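Local coordinates for rhamnosidase B (PDB 2OKX), which probably hydrolyses terminal, non-reducing alpha-L-rhamnose residues in alpha-L-rhamnosides, as a member of glycoside hydrolase family 78, at residues Thr264-Gly268 against Ser269-Val273; Glu369-Thr373 against Ala374-Glu378. All blocks are in the same frame, centred on the assembly; numbering follows the deposited sequence.

Contact 1. Residues Thr264-Gly268 against Ser269-Val273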
ATOM      1  N   THR A 264      -0.992  17.311 -10.906  1.00 27.21           N
ATOM      2  CA  THR A 264      -1.576  17.059  -9.597  1.00 29.44           C
ATOM      3  C   THR A 264      -2.147  18.313  -8.945  1.00 28.80           C
ATOM      4  O   THR A 264      -2.422  18.327  -7.746  1.00 28.87           O
ATOM      5  CB  THR A 264      -0.540  16.399  -8.657  1.00 30.92           C
ATOM      6  OG1 THR A 264       0.681  17.150  -8.662  1.00 33.74           O
ATOM      7  CG2 THR A 264      -0.246  14.989  -9.122  1.00 30.49           C
ATOM      8  N   GLY A 265      -2.323  19.362  -9.747  1.00 27.43           N
ATOM      9  CA  GLY A 265      -2.888  20.607  -9.249  1.00 26.00           C
ATOM     10  C   GLY A 265      -1.916  21.563  -8.583  1.00 24.37           C
ATOM     11  O   GLY A 265      -0.732  21.260  -8.426  1.00 25.30           O
ATOM     12  N   VAL A 266      -2.426  22.726  -8.189  1.00 24.39           N
ATOM     13  CA  VAL A 266      -1.628  23.748  -7.518  1.00 24.55           C
ATOM     14  C   VAL A 266      -1.797  23.608  -6.006  1.00 25.57           C
ATOM     15  O   VAL A 266      -2.896  23.784  -5.481  1.00 25.15           O
ATOM     16  CB  VAL A 266      -2.075  25.165  -7.935  1.00 24.54           C
ATOM     17  CG1 VAL A 266      -1.238  26.206  -7.215  1.00 24.23           C
ATOM     18  CG2 VAL A 266      -1.947  25.327  -9.443  1.00 25.73           C
ATOM     19  N   ARG A 267      -0.702  23.302  -5.317  1.00 26.98           N
ATOM     20  CA  ARG A 267      -0.709  23.120  -3.867  1.00 29.33           C
ATOM     21  C   ARG A 267      -1.195  24.321  -3.081  1.00 28.56           C
ATOM     22  O   ARG A 267      -1.964  24.176  -2.128  1.00 28.22           O
ATOM     23  CB  ARG A 267       0.692  22.761  -3.368  1.00 30.07           C
ATOM     24  CG  ARG A 267       1.024  21.304  -3.486  1.00 33.92           C
ATOM     25  CD  ARG A 267       2.407  20.994  -2.959  1.00 33.18           C
ATOM     26  NE  ARG A 267       2.617  19.552  -2.954  1.00 37.55           N
ATOM     27  CZ  ARG A 267       2.066  18.722  -2.076  1.00 37.31           C
ATOM     28  NH1 ARG A 267       1.276  19.188  -1.117  1.00 37.40           N
ATOM     29  NH2 ARG A 267       2.285  17.421  -2.173  1.00 40.48           N
ATOM     30  N   GLY A 268      -0.736  25.504  -3.476  1.00 28.08           N
ATOM     31  CA  GLY A 268      -1.105  26.715  -2.769  1.00 27.25           C
ATOM     32  C   GLY A 268      -2.289  27.495  -3.299  1.00 27.82           C
ATOM     33  O   GLY A 268      -3.115  26.973  -4.043  1.00 28.45           O
ATOM     34  N   SER A 269      -2.346  28.766  -2.916  1.00 28.08           N
ATOM     35  CA  SER A 269      -3.431  29.664  -3.292  1.00 28.23           C
ATOM     36  C   SER A 269      -3.521  30.035  -4.769  1.00 28.81           C
ATOM     37  O   SER A 269      -4.566  30.504  -5.221  1.00 29.90           O
ATOM     38  CB  SER A 269      -3.347  30.948  -2.467  1.00 28.93           C
ATOM     39  OG  SER A 269      -2.157  31.659  -2.760  1.00 28.95           O
ATOM     40  N   GLY A 270      -2.442  29.851  -5.523  1.00 27.39           N
ATOM     41  CA  GLY A 270      -2.512  30.195  -6.931  1.00 25.26           C
ATOM     42  C   GLY A 270      -1.197  30.332  -7.671  1.00 24.90           C
ATOM     43  O   GLY A 270      -0.128  29.984  -7.162  1.00 24.43           O
ATOM     44  N   VAL A 271      -1.295  30.848  -8.892  1.00 25.39           N
ATOM     45  CA  VAL A 271      -0.145  31.050  -9.759  1.00 24.41           C
ATOM     46  C   VAL A 271      -0.085  32.512 -10.198  1.00 26.21           C
ATOM     47  O   VAL A 271      -1.100  33.100 -10.585  1.00 26.28           O
ATOM     48  CB  VAL A 271      -0.242  30.161 -11.023  1.00 24.15           C
ATOM     49  CG1 VAL A 271       0.908  30.474 -11.975  1.00 24.97           C
ATOM     50  CG2 VAL A 271      -0.218  28.683 -10.630  1.00 21.35           C
ATOM     51  N   TRP A 272       1.110  33.087 -10.129  1.00 25.62           N
ATOM     52  CA  TRP A 272       1.334  34.472 -10.524  1.00 27.00           C
ATOM     53  C   TRP A 272       2.334  34.528 -11.678  1.00 27.06           C
ATOM     54  O   TRP A 272       3.314  33.781 -11.703  1.00 26.36           O
ATOM     55  CB  TRP A 272       1.889  35.279  -9.342  1.00 27.50           C
ATOM     56  CG  TRP A 272       0.863  35.692  -8.321  1.00 30.74           C
ATOM     57  CD1 TRP A 272       0.269  36.917  -8.205  1.00 30.23           C
ATOM     58  CD2 TRP A 272       0.314  34.880  -7.274  1.00 32.05           C
ATOM     59  NE1 TRP A 272      -0.612  36.920  -7.150  1.00 32.04           N
ATOM     60  CE2 TRP A 272      -0.606  35.683  -6.561  1.00 32.78           C
ATOM     61  CE3 TRP A 272       0.509  33.554  -6.867  1.00 31.96           C
ATOM     62  CZ2 TRP A 272      -1.330  35.203  -5.463  1.00 33.17           C
ATOM     63  CZ3 TRP A 272      -0.211  33.075  -5.775  1.00 33.58           C
ATOM     64  CH2 TRP A 272      -1.121  33.901  -5.086  1.00 33.55           C
ATOM     65  N   VAL A 273       2.076  35.418 -12.631  1.00 26.93           N
ATOM     66  CA  VAL A 273       2.958  35.607 -13.779  1.00 28.48           C
ATOM     67  C   VAL A 273       3.197  37.109 -13.906  1.00 29.33           C
ATOM     68  O   VAL A 273       2.255  37.879 -14.098  1.00 27.02           O
ATOM     69  CB  VAL A 273       2.320  35.074 -15.080  1.00 28.23           C
ATOM     70  CG1 VAL A 273       3.213  35.394 -16.271  1.00 30.62           C
ATOM     71  CG2 VAL A 273       2.113  33.566 -14.972  1.00 28.54           C
TER

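Contact 2. Residues Glu369-Thr373 against Ala374-Glu378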
ATOM      1  N   GLU A 369       2.827  40.204  -5.600  1.00 40.25           N
ATOM      2  CA  GLU A 369       2.660  41.476  -6.287  1.00 40.96           C
ATOM      3  C   GLU A 369       3.845  42.432  -6.128  1.00 40.02           C
ATOM      4  O   GLU A 369       4.048  43.314  -6.958  1.00 40.91           O
ATOM      5  CB  GLU A 369       1.374  42.157  -5.810  1.00 42.27           C
ATOM      6  CG  GLU A 369       0.080  41.487  -6.287  1.00 45.71           C
ATOM      7  CD  GLU A 369      -0.226  40.164  -5.587  1.00 48.17           C
ATOM      8  OE1 GLU A 369      -1.215  39.501  -5.975  1.00 47.83           O
ATOM      9  OE2 GLU A 369       0.510  39.789  -4.648  1.00 49.02           O
ATOM     10  N   ALA A 370       4.630  42.247  -5.073  1.00 39.76           N
ATOM     11  CA  ALA A 370       5.778  43.109  -4.807  1.00 39.36           C
ATOM     12  C   ALA A 370       7.009  42.796  -5.658  1.00 40.18           C
ATOM     13  O   ALA A 370       7.974  43.564  -5.662  1.00 39.87           O
ATOM     14  CB  ALA A 370       6.141  43.039  -3.330  1.00 39.06           C
ATOM     15  N   ALA A 371       6.985  41.673  -6.370  1.00 39.08           N
ATOM     16  CA  ALA A 371       8.112  41.294  -7.217  1.00 38.90           C
ATOM     17  C   ALA A 371       7.633  40.796  -8.576  1.00 38.94           C
ATOM     18  O   ALA A 371       7.732  39.609  -8.883  1.00 39.60           O
ATOM     19  CB  ALA A 371       8.948  40.222  -6.530  1.00 38.33           C
ATOM     20  N   PRO A 372       7.113  41.707  -9.413  1.00 38.51           N
ATOM     21  CA  PRO A 372       6.615  41.363 -10.747  1.00 38.07           C
ATOM     22  C   PRO A 372       7.718  40.989 -11.738  1.00 38.33           C
ATOM     23  O   PRO A 372       7.437  40.506 -12.834  1.00 39.23           O
ATOM     24  CB  PRO A 372       5.867  42.625 -11.160  1.00 39.04           C
ATOM     25  CG  PRO A 372       6.686  43.704 -10.526  1.00 37.76           C
ATOM     26  CD  PRO A 372       6.942  43.146  -9.146  1.00 38.76           C
ATOM     27  N   THR A 373       8.969  41.214 -11.349  1.00 37.34           N
ATOM     28  CA  THR A 373      10.108  40.895 -12.203  1.00 37.64           C
ATOM     29  C   THR A 373      11.199  40.252 -11.364  1.00 37.18           C
ATOM     30  O   THR A 373      11.175  40.333 -10.138  1.00 38.09           O
ATOM     31  CB  THR A 373      10.699  42.162 -12.860  1.00 38.32           C
ATOM     32  OG1 THR A 373      11.234  43.018 -11.842  1.00 38.66           O
ATOM     33  CG2 THR A 373       9.631  42.917 -13.634  1.00 36.95           C
ATOM     34  N   ALA A 374      12.160  39.618 -12.027  1.00 37.07           N
ATOM     35  CA  ALA A 374      13.265  38.971 -11.331  1.00 37.83           C
ATOM     36  C   ALA A 374      14.118  40.007 -10.604  1.00 38.61           C
ATOM     37  O   ALA A 374      14.728  39.714  -9.573  1.00 39.12           O
ATOM     38  CB  ALA A 374      14.123  38.197 -12.323  1.00 38.32           C
ATOM     39  N   ALA A 375      14.165  41.217 -11.154  1.00 38.60           N
ATOM     40  CA  ALA A 375      14.947  42.295 -10.561  1.00 39.63           C
ATOM     41  C   ALA A 375      14.349  42.676  -9.216  1.00 38.92           C
ATOM     42  O   ALA A 375      15.049  42.716  -8.204  1.00 39.00           O
ATOM     43  CB  ALA A 375      14.964  43.505 -11.492  1.00 40.08           C
ATOM     44  N   ALA A 376      13.048  42.949  -9.218  1.00 39.11           N
ATOM     45  CA  ALA A 376      12.330  43.327  -8.007  1.00 39.81           C
ATOM     46  C   ALA A 376      12.419  42.230  -6.955  1.00 40.95           C
ATOM     47  O   ALA A 376      12.302  42.490  -5.757  1.00 41.05           O
ATOM     48  CB  ALA A 376      10.869  43.611  -8.338  1.00 39.45           C
ATOM     49  N   LEU A 377      12.631  41.000  -7.413  1.00 42.14           N
ATOM     50  CA  LEU A 377      12.726  39.855  -6.517  1.00 41.54           C
ATOM     51  C   LEU A 377      13.979  39.947  -5.650  1.00 42.23           C
ATOM     52  O   LEU A 377      14.050  39.339  -4.581  1.00 41.97           O
ATOM     53  CB  LEU A 377      12.742  38.558  -7.335  1.00 41.50           C
ATOM     54  CG  LEU A 377      12.484  37.255  -6.576  1.00 40.33           C
ATOM     55  CD1 LEU A 377      11.104  37.303  -5.939  1.00 39.69           C
ATOM     56  CD2 LEU A 377      12.588  36.077  -7.533  1.00 40.30           C
ATOM     57  N   GLU A 378      14.962  40.718  -6.111  1.00 43.33           N
ATOM     58  CA  GLU A 378      16.214  40.895  -5.376  1.00 43.38           C
ATOM     59  C   GLU A 378      15.979  41.360  -3.944  1.00 41.36           C
ATOM     60  O   GLU A 378      16.761  41.046  -3.046  1.00 40.61           O
ATOM     61  CB  GLU A 378      17.112  41.908  -6.091  1.00 46.84           C
ATOM     62  CG  GLU A 378      17.670  41.421  -7.415  1.00 51.87           C
ATOM     63  CD  GLU A 378      18.534  40.183  -7.259  1.00 54.76           C
ATOM     64  OE1 GLU A 378      19.522  40.238  -6.494  1.00 56.10           O
ATOM     65  OE2 GLU A 378      18.223  39.157  -7.903  1.00 57.03           O
TER

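Contact 1. Residues Thr264-Gly268 against Ser269-Val273
Val-266 and Val-271 meet through one methyl each, CG2 of Val-266 resting 4.0 Å from CG2 of Val-271, with the two branched side chains set at a slant to one another. Both carry CG1 anti to the backbone N (chi1 179° in Val-266 and 175° in Val-271), which brings CG2 of each beside its own backbone N and into the gap between them. The other branch of Val-266 stays close to the main chain, its CG1 lying 3.9 Å from the carbonyl O of Gly-270.

Between the valines the chain bends through Gly-268, Ser-269 and Gly-270. Gly-270 is nearly fully extended, at backbone angles suited to a glycine. The serine turns its side chain away from the valine pair: OG lies in the plane of the Trp-272 ring, at its edge, 3.4 Å from CH2 of Trp-272, and is hydrogen-bonded to Asp-304. Val-266 also touches Tyr-290 and Val-303, while Val-271 reaches Tyr-290, Leu-260 and Phe-262.

The valine pair thus sits where the loop leaving strand 256-262 of one sheet passes to strand 271-273 of another, a sheet-to-sheet connection characteristic of beta-sandwich folds such as the galactose-binding-like domain D2 of family 78 rhamnosidases.

Contact 2. Residues Glu369-Thr373 against Ala374-Glu378
The methyl of Ala-376 is the bump of this turn, pushed against the chain where it leaves helix 362-370. Its CB lies 3.8 Å from CA of Ala-371 and 4.0 Å from CD of Pro-372, with the carbonyl O of Ala-370 at the border of the same shallow hollow. OG1 of Thr-373 borders the same methyl, 3.6 Å from CB of Ala-376.

A second fit lies beside the first. Ala-371, the first residue to depart from helical backbone angles, points its CB at Leu-377 and meets both the base and a branch of that side chain: CB of Ala-371 is 3.8 Å from CA and 3.7 Å from CD1 of Leu-377. With CG of Leu-377 anti to its backbone N (chi1 -165°) and the second torsion at 61°, it is the CD1 branch that meets the alanine methyl. Both residues are buried, and Leu-377 also packs on Pro-329.

Thr-373 joins the halves by polar contacts. Its OG1 receives the N-H of Ala-376 at 3.2 Å in an almost straight bond (171°), while its carbonyl O takes a weak, bent one from N of Leu-377. Side-chain and main-chain oxygens of one threonine gripping successive amides make an ST motif, followed here by backbone of helical shape as far as Leu-377.

Chemically, the turn combines a close fit of small methyls with two unequal polar links: the hydroxyl of Thr-373 takes up the N-H of Ala-376 at the start of the turn, whereas the N-H of Leu-377 is held weakly, by the carbonyl oxygens of Thr-373 and Ala-374.

Both contacts are local and belong to domain D2, but they differ in place and chemistry. Contact 1 is partly buried, its valine pair packing on strands of both sheets, and its halves meet by van der Waals contact without a hydrogen bond. Contact 2, lying farther from the centre of the chain, is a peripheral helix-to-loop turn in which methyl packing is combined with bonds to a threonine. Their centres are about 18 Å apart, yet two of their side chains meet: Trp-272 NE1 lies 2.9 Å from Glu-369 OE1, a probable hydrogen bond that ties strand 271-273 to the end of helix 362-370.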